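Local coordinates for hemolysin-related protein (Vibrio cholerae serotype O1, PDB 6MLT) that is a secreted, metal-binding component of the biofilm matrix that probably binds carbohydrate and contributes to the adhesion of biofilms to surfaces, at residues Y72-S77 against G81-S86; T220-S225 against T519-P524; Y300-W305 against W366-L371; V453-Y456 against K462-S465. All blocks are in the same frame, centred on the assembly; numbering follows the deposited sequence.

Contact 1: Y72-S77 against G81-S86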
loop_
_atom_site.group_PDB
_atom_site.type_symbol
_atom_site.label_atom_id
_atom_site.label_comp_id
_atom_site.label_asym_id
_atom_site.label_seq_id
_atom_site.Cartn_x
_atom_site.Cartn_y
_atom_site.Cartn_z
ATOM N N TYR A 72 25.277 16.319 5.164
ATOM C CA TYR A 72 26.085 15.156 4.811
ATOM C C TYR A 72 25.253 13.889 4.905
ATOM O O TYR A 72 24.542 13.682 5.890
ATOM C CB TYR A 72 27.315 15.033 5.715
ATOM C CG TYR A 72 28.366 16.074 5.418
ATOM C CD1 TYR A 72 29.174 15.969 4.293
ATOM C CD2 TYR A 72 28.537 17.178 6.249
ATOM C CE1 TYR A 72 30.126 16.930 4.005
ATOM C CE2 TYR A 72 29.494 18.145 5.968
ATOM C CZ TYR A 72 30.281 18.014 4.847
ATOM O OH TYR A 72 31.224 18.969 4.564
ATOM N N ILE A 73 25.359 13.038 3.887
ATOM C CA ILE A 73 24.782 11.701 3.957
ATOM C C ILE A 73 25.643 10.843 4.868
ATOM O O ILE A 73 26.871 10.793 4.716
ATOM C CB ILE A 73 24.682 11.072 2.561
ATOM C CG1 ILE A 73 23.890 11.976 1.616
ATOM C CG2 ILE A 73 24.035 9.693 2.644
ATOM C CD1 ILE A 73 23.938 11.519 0.149
ATOM N N ARG A 74 25.004 10.158 5.811
ATOM C CA ARG A 74 25.695 9.274 6.736
ATOM C C ARG A 74 24.979 7.934 6.796
ATOM O O ARG A 74 23.747 7.883 6.823
ATOM C CB ARG A 74 25.758 9.866 8.146
ATOM C CG ARG A 74 26.446 11.216 8.256
ATOM C CD ARG A 74 26.652 11.564 9.732
ATOM N NE ARG A 74 27.095 12.940 9.967
ATOM C CZ ARG A 74 28.340 13.308 10.259
ATOM N NH1 ARG A 74 29.318 12.415 10.329
ATOM N NH2 ARG A 74 28.614 14.587 10.476
ATOM N N ALA A 75 25.758 6.859 6.831
ATOM C CA ALA A 75 25.236 5.507 6.982
ATOM C C ALA A 75 25.561 4.995 8.378
ATOM O O ALA A 75 26.731 4.983 8.782
ATOM C CB ALA A 75 25.822 4.570 5.926
ATOM N N LEU A 76 24.533 4.552 9.098
ATOM C CA LEU A 76 24.656 4.102 10.483
ATOM C C LEU A 76 24.343 2.615 10.588
ATOM O O LEU A 76 23.318 2.153 10.075
ATOM C CB LEU A 76 23.710 4.885 11.391
ATOM C CG LEU A 76 23.794 6.405 11.267
ATOM C CD1 LEU A 76 22.807 7.081 12.215
ATOM C CD2 LEU A 76 25.219 6.875 11.527
ATOM N N SER A 77 25.206 1.878 11.283
ATOM C CA SER A 77 25.023 0.439 11.417
ATOM C C SER A 77 23.745 0.123 12.183
ATOM O O SER A 77 23.496 0.679 13.256
ATOM C CB SER A 77 26.219 -0.175 12.142
ATOM O OG SER A 77 26.001 -1.558 12.364
ATOM N N GLY A 81 24.619 1.643 15.646
ATOM C CA GLY A 81 24.629 3.045 15.289
ATOM C C GLY A 81 25.975 3.598 14.888
ATOM O O GLY A 81 26.072 4.802 14.616
ATOM N N SER A 82 27.016 2.776 14.857
ATOM C CA SER A 82 28.323 3.244 14.420
ATOM C C SER A 82 28.295 3.600 12.937
ATOM O O SER A 82 27.515 3.056 12.152
ATOM C CB SER A 82 29.392 2.181 14.686
ATOM O OG SER A 82 29.131 0.995 13.955
ATOM N N GLU A 83 29.151 4.540 12.554
ATOM C CA GLU A 83 29.168 5.000 11.175
ATOM C C GLU A 83 29.920 4.003 10.302
ATOM O O GLU A 83 31.052 3.615 10.610
ATOM C CB GLU A 83 29.795 6.386 11.091
ATOM C CG GLU A 83 28.826 7.475 11.497
ATOM C CD GLU A 83 29.499 8.819 11.646
ATOM O OE1 GLU A 83 29.926 9.137 12.774
ATOM O OE2 GLU A 83 29.602 9.546 10.634
ATOM N N LEU A 84 29.270 3.570 9.220
ATOM C CA LEU A 84 29.828 2.546 8.343
ATOM C C LEU A 84 30.820 3.096 7.332
ATOM O O LEU A 84 31.637 2.330 6.810
ATOM C CB LEU A 84 28.703 1.839 7.579
ATOM C CG LEU A 84 27.724 1.034 8.432
ATOM C CD1 LEU A 84 26.549 0.591 7.593
ATOM C CD2 LEU A 84 28.437 -0.169 9.035
ATOM N N TRP A 85 30.754 4.387 7.021
ATOM C CA TRP A 85 31.531 4.963 5.936
ATOM C C TRP A 85 32.799 5.626 6.454
ATOM O O TRP A 85 32.863 6.097 7.592
ATOM C CB TRP A 85 30.693 5.982 5.167
ATOM C CG TRP A 85 29.578 5.361 4.367
ATOM C CD1 TRP A 85 29.365 4.028 4.138
ATOM C CD2 TRP A 85 28.527 6.054 3.695
ATOM N NE1 TRP A 85 28.246 3.856 3.360
ATOM C CE2 TRP A 85 27.716 5.087 3.073
ATOM C CE3 TRP A 85 28.193 7.405 3.555
ATOM C CZ2 TRP A 85 26.595 5.426 2.323
ATOM C CZ3 TRP A 85 27.083 7.737 2.811
ATOM C CH2 TRP A 85 26.297 6.752 2.206
ATOM N N SER A 86 33.812 5.666 5.596
ATOM C CA SER A 86 35.062 6.338 5.918
ATOM C C SER A 86 35.032 7.825 5.603
ATOM O O SER A 86 35.828 8.583 6.174
ATOM C CB SER A 86 36.212 5.709 5.136
ATOM O OG SER A 86 36.012 5.929 3.749
HETATM O O HOH W 1 28.686 6.460 7.658
#

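Contact 2: T220-S225 against T519-P524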
loop_
_atom_site.group_PDB
_atom_site.type_symbol
_atom_site.label_atom_id
_atom_site.label_comp_id
_atom_site.label_asym_id
_atom_site.label_seq_id
_atom_site.Cartn_x
_atom_site.Cartn_y
_atom_site.Cartn_z
ATOM N N THR A 220 0.447 24.245 -3.840
ATOM C CA THR A 220 1.217 23.069 -4.237
ATOM C C THR A 220 0.643 21.806 -3.606
ATOM O O THR A 220 0.352 21.775 -2.409
ATOM C CB THR A 220 2.679 23.242 -3.809
ATOM O OG1 THR A 220 3.213 24.434 -4.396
ATOM C CG2 THR A 220 3.529 22.049 -4.233
ATOM N N VAL A 221 0.508 20.757 -4.416
ATOM C CA VAL A 221 0.128 19.438 -3.924
ATOM C C VAL A 221 1.400 18.712 -3.512
ATOM O O VAL A 221 2.325 18.556 -4.319
ATOM C CB VAL A 221 -0.641 18.638 -4.986
ATOM C CG1 VAL A 221 -0.997 17.266 -4.460
ATOM C CG2 VAL A 221 -1.897 19.385 -5.424
ATOM N N TRP A 222 1.445 18.268 -2.265
ATOM C CA TRP A 222 2.624 17.629 -1.697
ATOM C C TRP A 222 2.453 16.111 -1.803
ATOM O O TRP A 222 2.128 15.638 -2.898
ATOM C CB TRP A 222 2.858 18.170 -0.286
ATOM C CG TRP A 222 3.600 19.468 -0.279
ATOM C CD1 TRP A 222 3.162 20.668 -0.751
ATOM C CD2 TRP A 222 4.921 19.693 0.230
ATOM N NE1 TRP A 222 4.128 21.628 -0.569
ATOM C CE2 TRP A 222 5.216 21.055 0.036
ATOM C CE3 TRP A 222 5.881 18.872 0.830
ATOM C CZ2 TRP A 222 6.431 21.618 0.419
ATOM C CZ3 TRP A 222 7.089 19.437 1.216
ATOM C CH2 TRP A 222 7.351 20.790 1.008
ATOM N N PHE A 223 2.637 15.337 -0.739
ATOM C CA PHE A 223 2.760 13.898 -0.872
ATOM C C PHE A 223 1.403 13.241 -1.070
ATOM O O PHE A 223 0.356 13.758 -0.660
ATOM C CB PHE A 223 3.469 13.320 0.352
ATOM C CG PHE A 223 4.886 13.798 0.490
ATOM C CD1 PHE A 223 5.892 13.225 -0.267
ATOM C CD2 PHE A 223 5.211 14.834 1.350
ATOM C CE1 PHE A 223 7.199 13.674 -0.160
ATOM C CE2 PHE A 223 6.518 15.284 1.453
ATOM C CZ PHE A 223 7.507 14.698 0.699
ATOM N N SER A 224 1.437 12.089 -1.725
ATOM C CA SER A 224 0.249 11.339 -2.057
ATOM C C SER A 224 0.456 9.882 -1.678
ATOM O O SER A 224 1.580 9.421 -1.451
ATOM C CB SER A 224 -0.083 11.463 -3.551
ATOM O OG SER A 224 0.978 10.953 -4.339
ATOM N N SER A 225 -0.667 9.182 -1.587
ATOM C CA SER A 225 -0.741 7.759 -1.312
ATOM C C SER A 225 -1.708 7.149 -2.312
ATOM O O SER A 225 -2.671 7.796 -2.728
ATOM C CB SER A 225 -1.253 7.480 0.117
ATOM O OG SER A 225 -0.470 8.129 1.102
ATOM N N THR A 519 10.568 20.211 13.044
ATOM C CA THR A 519 9.607 19.527 12.181
ATOM C C THR A 519 9.617 20.089 10.768
ATOM O O THR A 519 9.565 21.306 10.545
ATOM C CB THR A 519 8.171 19.544 12.739
ATOM O OG1 THR A 519 7.616 20.861 12.670
ATOM C CG2 THR A 519 8.142 19.030 14.176
ATOM N N LEU A 520 9.736 19.170 9.812
ATOM C CA LEU A 520 9.456 19.438 8.415
ATOM C C LEU A 520 8.380 18.447 8.019
ATOM O O LEU A 520 7.203 18.632 8.369
ATOM C CB LEU A 520 10.741 19.335 7.585
ATOM C CG LEU A 520 11.759 20.453 7.793
ATOM C CD1 LEU A 520 13.058 20.071 7.101
ATOM C CD2 LEU A 520 11.220 21.769 7.263
ATOM N N TRP A 521 8.734 17.349 7.341
ATOM C CA TRP A 521 7.768 16.305 7.022
ATOM C C TRP A 521 8.332 14.912 7.303
ATOM O O TRP A 521 7.870 13.933 6.705
ATOM C CB TRP A 521 7.311 16.433 5.556
ATOM C CG TRP A 521 8.437 16.716 4.622
ATOM C CD1 TRP A 521 9.192 15.804 3.941
ATOM C CD2 TRP A 521 8.955 18.006 4.275
ATOM N NE1 TRP A 521 10.146 16.450 3.189
ATOM C CE2 TRP A 521 10.029 17.798 3.384
ATOM C CE3 TRP A 521 8.621 19.313 4.638
ATOM C CZ2 TRP A 521 10.771 18.846 2.854
ATOM C CZ3 TRP A 521 9.361 20.359 4.103
ATOM C CH2 TRP A 521 10.419 20.117 3.220
ATOM N N GLU A 522 9.302 14.798 8.208
ATOM C CA GLU A 522 9.863 13.505 8.566
ATOM C C GLU A 522 8.836 12.678 9.339
ATOM O O GLU A 522 7.829 13.198 9.822
ATOM C CB GLU A 522 11.139 13.694 9.394
ATOM C CG GLU A 522 10.931 14.127 10.861
ATOM C CD GLU A 522 10.866 15.648 11.095
ATOM O OE1 GLU A 522 10.507 16.422 10.170
ATOM O OE2 GLU A 522 11.158 16.059 12.246
ATOM N N TYR A 523 9.096 11.377 9.448
ATOM C CA TYR A 523 8.276 10.513 10.282
ATOM C C TYR A 523 9.157 9.427 10.881
ATOM O O TYR A 523 10.254 9.159 10.377
ATOM C CB TYR A 523 7.109 9.891 9.494
ATOM C CG TYR A 523 7.491 9.234 8.181
ATOM C CD1 TYR A 523 8.167 8.025 8.159
ATOM C CD2 TYR A 523 7.165 9.819 6.964
ATOM C CE1 TYR A 523 8.531 7.418 6.957
ATOM C CE2 TYR A 523 7.516 9.210 5.748
ATOM C CZ TYR A 523 8.199 8.009 5.765
ATOM O OH TYR A 523 8.548 7.385 4.587
ATOM N N PRO A 524 8.715 8.790 11.962
ATOM C CA PRO A 524 9.448 7.632 12.482
ATOM C C PRO A 524 9.208 6.415 11.604
ATOM O O PRO A 524 8.199 6.312 10.901
ATOM C CB PRO A 524 8.859 7.425 13.886
ATOM C CG PRO A 524 7.943 8.599 14.129
ATOM C CD PRO A 524 7.541 9.104 12.783
#

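Contact 3: Y300-W305 against W366-L371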
loop_
_atom_site.group_PDB
_atom_site.type_symbol
_atom_site.label_atom_id
_atom_site.label_comp_id
_atom_site.label_asym_id
_atom_site.label_seq_id
_atom_site.Cartn_x
_atom_site.Cartn_y
_atom_site.Cartn_z
ATOM N N TYR A 300 -31.100 -29.003 -4.084
ATOM C CA TYR A 300 -32.086 -29.185 -5.145
ATOM C C TYR A 300 -31.543 -30.167 -6.175
ATOM O O TYR A 300 -30.517 -29.902 -6.809
ATOM C CB TYR A 300 -32.421 -27.843 -5.798
ATOM C CG TYR A 300 -32.756 -26.766 -4.793
ATOM C CD1 TYR A 300 -33.924 -26.827 -4.041
ATOM C CD2 TYR A 300 -31.895 -25.696 -4.583
ATOM C CE1 TYR A 300 -34.228 -25.851 -3.111
ATOM C CE2 TYR A 300 -32.192 -24.715 -3.657
ATOM C CZ TYR A 300 -33.360 -24.799 -2.927
ATOM O OH TYR A 300 -33.663 -23.828 -2.007
ATOM N N GLY A 301 -32.226 -31.301 -6.344
ATOM C CA GLY A 301 -31.850 -32.271 -7.353
ATOM C C GLY A 301 -31.549 -33.633 -6.748
ATOM O O GLY A 301 -32.159 -34.039 -5.751
ATOM N N TYR A 302 -30.595 -34.330 -7.360
ATOM C CA TYR A 302 -30.377 -35.757 -7.131
ATOM C C TYR A 302 -28.906 -35.988 -6.808
ATOM O O TYR A 302 -28.039 -35.774 -7.661
ATOM C CB TYR A 302 -30.816 -36.549 -8.363
ATOM C CG TYR A 302 -32.217 -36.176 -8.795
ATOM C CD1 TYR A 302 -32.444 -35.093 -9.636
ATOM C CD2 TYR A 302 -33.315 -36.889 -8.331
ATOM C CE1 TYR A 302 -33.721 -34.743 -10.012
ATOM C CE2 TYR A 302 -34.595 -36.543 -8.696
ATOM C CZ TYR A 302 -34.795 -35.469 -9.536
ATOM O OH TYR A 302 -36.072 -35.126 -9.904
ATOM N N THR A 303 -28.629 -36.422 -5.578
ATOM C CA THR A 303 -27.268 -36.543 -5.071
ATOM C C THR A 303 -26.718 -37.961 -5.153
ATOM O O THR A 303 -25.541 -38.168 -4.836
ATOM C CB THR A 303 -27.207 -36.083 -3.608
ATOM O OG1 THR A 303 -28.144 -36.845 -2.835
ATOM C CG2 THR A 303 -27.538 -34.597 -3.486
ATOM N N ASP A 304 -27.533 -38.935 -5.544
ATOM C CA ASP A 304 -27.082 -40.321 -5.563
ATOM C C ASP A 304 -25.874 -40.482 -6.479
ATOM O O ASP A 304 -25.858 -39.973 -7.605
ATOM C CB ASP A 304 -28.213 -41.243 -6.019
ATOM C CG ASP A 304 -29.230 -41.513 -4.925
ATOM O OD1 ASP A 304 -29.028 -41.051 -3.784
ATOM O OD2 ASP A 304 -30.235 -42.191 -5.214
ATOM N N TRP A 305 -24.857 -41.188 -5.981
ATOM C CA TRP A 305 -23.688 -41.572 -6.774
ATOM C C TRP A 305 -22.898 -40.360 -7.252
ATOM O O TRP A 305 -22.220 -40.409 -8.282
ATOM C CB TRP A 305 -24.095 -42.443 -7.964
ATOM C CG TRP A 305 -24.711 -43.748 -7.558
ATOM C CD1 TRP A 305 -26.041 -44.054 -7.529
ATOM C CD2 TRP A 305 -24.019 -44.921 -7.119
ATOM N NE1 TRP A 305 -26.220 -45.346 -7.102
ATOM C CE2 TRP A 305 -24.994 -45.902 -6.843
ATOM C CE3 TRP A 305 -22.671 -45.241 -6.934
ATOM C CZ2 TRP A 305 -24.663 -47.177 -6.393
ATOM C CZ3 TRP A 305 -22.345 -46.507 -6.486
ATOM C CH2 TRP A 305 -23.336 -47.460 -6.220
ATOM N N TRP A 366 -33.336 -39.517 -20.106
ATOM C CA TRP A 366 -34.064 -40.168 -19.016
ATOM C C TRP A 366 -33.262 -40.210 -17.717
ATOM O O TRP A 366 -33.603 -40.960 -16.802
ATOM C CB TRP A 366 -34.514 -41.585 -19.411
ATOM C CG TRP A 366 -35.631 -41.594 -20.417
ATOM C CD1 TRP A 366 -36.268 -40.507 -20.946
ATOM C CD2 TRP A 366 -36.239 -42.745 -21.019
ATOM N NE1 TRP A 366 -37.233 -40.909 -21.836
ATOM C CE2 TRP A 366 -37.236 -42.277 -21.900
ATOM C CE3 TRP A 366 -36.039 -44.124 -20.899
ATOM C CZ2 TRP A 366 -38.030 -43.139 -22.654
ATOM C CZ3 TRP A 366 -36.828 -44.978 -21.650
ATOM C CH2 TRP A 366 -37.811 -44.482 -22.514
ATOM N N LYS A 367 -32.212 -39.398 -17.600
ATOM C CA LYS A 367 -31.494 -39.239 -16.341
ATOM C C LYS A 367 -32.081 -38.074 -15.542
ATOM O O LYS A 367 -32.727 -37.177 -16.087
ATOM C CB LYS A 367 -30.004 -38.998 -16.597
ATOM C CG LYS A 367 -29.335 -40.071 -17.446
ATOM C CD LYS A 367 -29.486 -41.452 -16.816
ATOM C CE LYS A 367 -28.778 -42.518 -17.631
ATOM N NZ LYS A 367 -29.028 -43.874 -17.085
ATOM N N TYR A 368 -31.841 -38.095 -14.233
ATOM C CA TYR A 368 -32.383 -37.096 -13.319
ATOM C C TYR A 368 -31.310 -36.071 -12.970
ATOM O O TYR A 368 -30.215 -36.440 -12.533
ATOM C CB TYR A 368 -32.894 -37.758 -12.044
ATOM C CG TYR A 368 -34.118 -38.624 -12.246
ATOM C CD1 TYR A 368 -33.998 -39.963 -12.595
ATOM C CD2 TYR A 368 -35.391 -38.104 -12.078
ATOM C CE1 TYR A 368 -35.117 -40.761 -12.780
ATOM C CE2 TYR A 368 -36.516 -38.893 -12.256
ATOM C CZ TYR A 368 -36.372 -40.216 -12.609
ATOM O OH TYR A 368 -37.491 -40.999 -12.787
ATOM N N GLY A 369 -31.629 -34.794 -13.134
ATOM C CA GLY A 369 -30.655 -33.773 -12.811
ATOM C C GLY A 369 -31.246 -32.382 -12.868
ATOM O O GLY A 369 -32.462 -32.201 -12.909
ATOM N N VAL A 370 -30.356 -31.395 -12.859
ATOM C CA VAL A 370 -30.760 -29.996 -12.956
ATOM C C VAL A 370 -30.940 -29.638 -14.426
ATOM O O VAL A 370 -29.993 -29.715 -15.219
ATOM C CB VAL A 370 -29.735 -29.075 -12.277
ATOM C CG1 VAL A 370 -30.108 -27.614 -12.468
ATOM C CG2 VAL A 370 -29.646 -29.409 -10.789
ATOM N N LEU A 371 -32.158 -29.236 -14.788
ATOM C CA LEU A 371 -32.527 -28.932 -16.166
ATOM C C LEU A 371 -32.371 -27.453 -16.477
ATOM O O LEU A 371 -31.963 -27.093 -17.587
ATOM C CB LEU A 371 -33.973 -29.367 -16.428
ATOM C CG LEU A 371 -34.306 -30.791 -15.990
ATOM C CD1 LEU A 371 -35.790 -31.072 -16.169
ATOM C CD2 LEU A 371 -33.474 -31.816 -16.761
#

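Contact 4: V453-Y456 against K462-S465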
loop_
_atom_site.group_PDB
_atom_site.type_symbol
_atom_site.label_atom_id
_atom_site.label_comp_id
_atom_site.label_asym_id
_atom_site.label_seq_id
_atom_site.Cartn_x
_atom_site.Cartn_y
_atom_site.Cartn_z
ATOM N N VAL A 453 -3.452 15.499 14.768
ATOM C CA VAL A 453 -3.427 14.316 13.914
ATOM C C VAL A 453 -4.861 13.824 13.778
ATOM O O VAL A 453 -5.517 13.524 14.782
ATOM C CB VAL A 453 -2.517 13.221 14.495
ATOM C CG1 VAL A 453 -2.590 11.942 13.649
ATOM C CG2 VAL A 453 -1.080 13.715 14.603
ATOM N N ASP A 454 -5.345 13.729 12.541
ATOM C CA ASP A 454 -6.727 13.372 12.249
ATOM C C ASP A 454 -6.787 12.079 11.448
ATOM O O ASP A 454 -6.027 11.891 10.494
ATOM C CB ASP A 454 -7.432 14.489 11.467
ATOM C CG ASP A 454 -7.628 15.746 12.297
ATOM O OD1 ASP A 454 -7.398 15.676 13.521
ATOM O OD2 ASP A 454 -7.999 16.802 11.732
ATOM N N MET A 455 -7.718 11.208 11.831
ATOM C CA MET A 455 -7.973 9.941 11.159
ATOM C C MET A 455 -9.319 10.019 10.454
ATOM O O MET A 455 -10.323 10.397 11.068
ATOM C CB MET A 455 -7.979 8.788 12.163
ATOM C CG MET A 455 -8.399 7.433 11.592
ATOM S SD MET A 455 -7.119 6.690 10.571
ATOM C CE MET A 455 -5.899 6.288 11.822
ATOM N N TYR A 456 -9.334 9.651 9.176
ATOM C CA TYR A 456 -10.540 9.618 8.360
ATOM C C TYR A 456 -10.821 8.197 7.883
ATOM O O TYR A 456 -9.896 7.422 7.625
ATOM C CB TYR A 456 -10.395 10.543 7.144
ATOM C CG TYR A 456 -10.530 12.005 7.496
ATOM C CD1 TYR A 456 -9.454 12.719 8.006
ATOM C CD2 TYR A 456 -11.740 12.666 7.348
ATOM C CE1 TYR A 456 -9.580 14.051 8.340
ATOM C CE2 TYR A 456 -11.873 14.002 7.682
ATOM C CZ TYR A 456 -10.794 14.684 8.180
ATOM O OH TYR A 456 -10.908 16.015 8.518
ATOM N N LYS A 462 -14.505 11.940 9.593
ATOM C CA LYS A 462 -13.437 11.989 10.582
ATOM C C LYS A 462 -13.759 11.042 11.730
ATOM O O LYS A 462 -14.843 11.107 12.318
ATOM C CB LYS A 462 -13.256 13.408 11.108
ATOM C CG LYS A 462 -12.055 13.560 12.038
ATOM C CD LYS A 462 -11.624 15.007 12.152
ATOM C CE LYS A 462 -12.596 15.811 12.984
ATOM N NZ LYS A 462 -12.473 17.279 12.703
ATOM N N VAL A 463 -12.817 10.160 12.044
ATOM C CA VAL A 463 -13.006 9.185 13.111
ATOM C C VAL A 463 -12.520 9.726 14.447
ATOM O O VAL A 463 -13.185 9.547 15.468
ATOM C CB VAL A 463 -12.290 7.869 12.747
ATOM C CG1 VAL A 463 -12.550 6.810 13.811
ATOM C CG2 VAL A 463 -12.737 7.377 11.373
ATOM N N TRP A 464 -11.350 10.360 14.464
ATOM C CA TRP A 464 -10.827 10.970 15.674
ATOM C C TRP A 464 -9.804 12.041 15.313
ATOM O O TRP A 464 -9.318 12.113 14.178
ATOM C CB TRP A 464 -10.208 9.921 16.609
ATOM C CG TRP A 464 -9.167 8.970 16.035
ATOM C CD1 TRP A 464 -9.366 7.667 15.681
ATOM C CD2 TRP A 464 -7.770 9.232 15.812
ATOM N NE1 TRP A 464 -8.184 7.102 15.249
ATOM C CE2 TRP A 464 -7.192 8.044 15.317
ATOM C CE3 TRP A 464 -6.953 10.353 15.982
ATOM C CZ2 TRP A 464 -5.836 7.947 14.987
ATOM C CZ3 TRP A 464 -5.601 10.254 15.646
ATOM C CH2 TRP A 464 -5.063 9.060 15.152
ATOM N N SER A 465 -9.503 12.886 16.303
ATOM C CA SER A 465 -8.515 13.954 16.187
ATOM C C SER A 465 -7.741 14.047 17.494
ATOM O O SER A 465 -8.344 14.075 18.571
ATOM C CB SER A 465 -9.189 15.298 15.874
ATOM O OG SER A 465 -8.263 16.373 15.893
HETATM O O HOH W 2 -9.813 18.269 13.163
HETATM O O HOH W 3 -13.011 17.250 9.460
#

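Contact 1: Y72-S77 against G81-S86
Ala75, Ser77 and Trp85 have the most surface buried where the chain leaves strand 71-76, part of an antiparallel sheet in the propeller portion of the fold, turns and comes back along it as the loop 81-86, with a single beta bridge between Leu76 and Glu83. Ala75 points its CB over one face of the Trp85 indole, 3.6 Å from the centroid of the five-membered ring and 18° off the normal, which identifies a CH-pi contact. The far rim of the same ring system reaches Ile73, CZ3 of Trp85 lying 3.6 Å from CG2 of Ile73, while Trp85 NE1 bonds outward to the carbonyl of His128. Backbone bonds hold the two segments together: Ala75 O accepts from Leu84 N at 2.9 Å, and one water bridges Ala75 O and Trp85 N. Ser77 is gripped through its backbone, its N donating to Ser82 O at 2.7 Å and its O accepting from Gly81 N. Beside Ser77 CB packs CD2 of Leu84, a side chain next to Asn41 and Asp56 of a calcium site. Arg74 forms a salt bridge with Glu83, which also bonds to Tyr87. NH1 of Arg74 meets OE2 of Glu83 at 2.9 Å, on the syn side but 29° out of the carboxylate plane.

Contact 2: T220-S225 against T519-P524
An aromatic cluster of Trp222, Phe223 and Trp521 joins the loop leading into strand 224-227 to the loop before strand 525-527, two parts of the chain almost 300 residues apart. The CA atoms come no closer than 9.7 Å, between Phe223 and Trp521, and no hydrogen bond crosses, so the join consists of rings alone. Trp222 directs the edge of its six-membered ring at the face of the Trp521 six-membered ring. The centroids are 4.9 Å apart and the planes 64° from each other, which defines an edge-to-face pair. The leading atoms of Trp222 are CZ3 and CH2, the latter 3.7 Å from CZ3 of Trp521. Phe223 approaches the pyrrole end of the same indole instead, its CE2 lying 3.7 Å from Trp521 CD1; with planes at 45° this pair is oblique. With chi1 at 43°, CG of Trp521 is flanked by both N and C, and the indole is directed at 220-225, where one face meets Trp222 and Phe223. CB of Leu520 lies 3.6 Å above the opposite face, offset toward the rim, so the indole is touched on both faces. Leu520 is itself tied by its backbone N to OE1 of Glu522. Around the cluster, Trp222 packs on Pro242 just after strand 236-241 and Phe223 on Ser184 just before strand 185-188, while Glu522 touches Val540 of strand 536-541.

Contact 3: Y300-W305 against W366-L371
Tyr302 and Tyr368 make the close part of this contact, and they do so through a methylene over a ring. CB of Tyr368 stands above the centre of the Tyr302 ring, 3.5 Å from its centroid and only 7° off the normal, a CH-pi contact close to the ring axis. Next to it, the backbone N of Gly369 lies 3.6 Å from CD1 of Tyr302, obliquely to the ring. The two tyrosine rings themselves fit less closely: their centroids are 5.2 Å apart and their planes 52° from each other, an oblique pairing. CD2 of Tyr368 nevertheless comes within 3.7 Å of CZ of Tyr302, toward the hydroxyl end. On the inner side the packing is looser, Val370 CG2 lying 4.1 Å from Tyr300 O. No hydrogen bond crosses; both segments are instead bonded to Asn427, Tyr302 through its backbone and Tyr368 through its carbonyl O to ND2. The outer side faces solvent at Tyr368, whose backbone N is hydrogen-bonded to a glycerol, probably from the crystallisation liquor; a glycerol also lies near the Tyr302 side chain. Strands 295-301 and 370-377 belong to separate four-stranded antiparallel sheets, so the tyrosines pack together where the ends of two sheets of the beta-prism lectin domain meet.

Contact 4: V453-Y456 against K462-S465
Met455 and Trp464 form an antiparallel hydrogen-bonded pair and supply the largest buried surfaces of this hairpin contact. CB of Met455 lies over one face of the indole, 3.5 Å from the centroid of the five-membered ring. Bends at chi2 and chi3 bring the methionine chain back to the ring, placing CE 3.6 Å from Trp464 CZ2; the sulfur is an oblique Met-aromatic neighbour. Along the six-membered end, CZ3 of Trp464 sits 4.0 Å from CG1 of Val453. The face of the sheet bearing Asp454, Tyr456, Lys462 and Ser465 carries the polar groups. OG of Ser465 donates to OD1 of Asp454 at 2.6 Å, on the syn side and 24° out of the carboxylate plane. OD2 of Asp454 and NZ of Lys462 are 4.6 Å apart and joined through a water, while Asn271 provides OD2 with another partner. The aliphatic part of Lys462 passes over the Tyr456 ring, its CB 4.2 Å from the centroid. Backbone bonds set this register: Met455 N donates to Trp464 O, and Met455 O accepts from Val463 N at 2.7 Å. Farther out, Gly504 O holds Trp464 NE1, and Val491 of strand 490-494 packs on both Met455 and Trp464. Val463 and Trp464 together oppose Met455, the signature of a classic beta bulge in the hairpin of strands 452-457 and 462-467.

Contacts 1, 2 and 4 lie in the larger, propeller-containing body of the chain, whereas contact 3 lies in the beta-prism lectin domain, its centre 57 to 74 Å from theirs. Contact 1 comes first in sequence, within the sheet containing strand 71-76. Contact 2 follows, and between its two segments lie contact 3 and then contact 4. Contacts 2 and 4 are the nearest pair, with centres about 17 Å apart, yet they do not touch. Strand 277-279 precedes the lectin insertion, and strands 443-448, 452-457 and 462-467, which follow it, join strand 277-279 in one four-stranded sheet. The chain therefore leaves the body, builds the lectin domain and returns, with contact 2 joining segments from before and after this excursion.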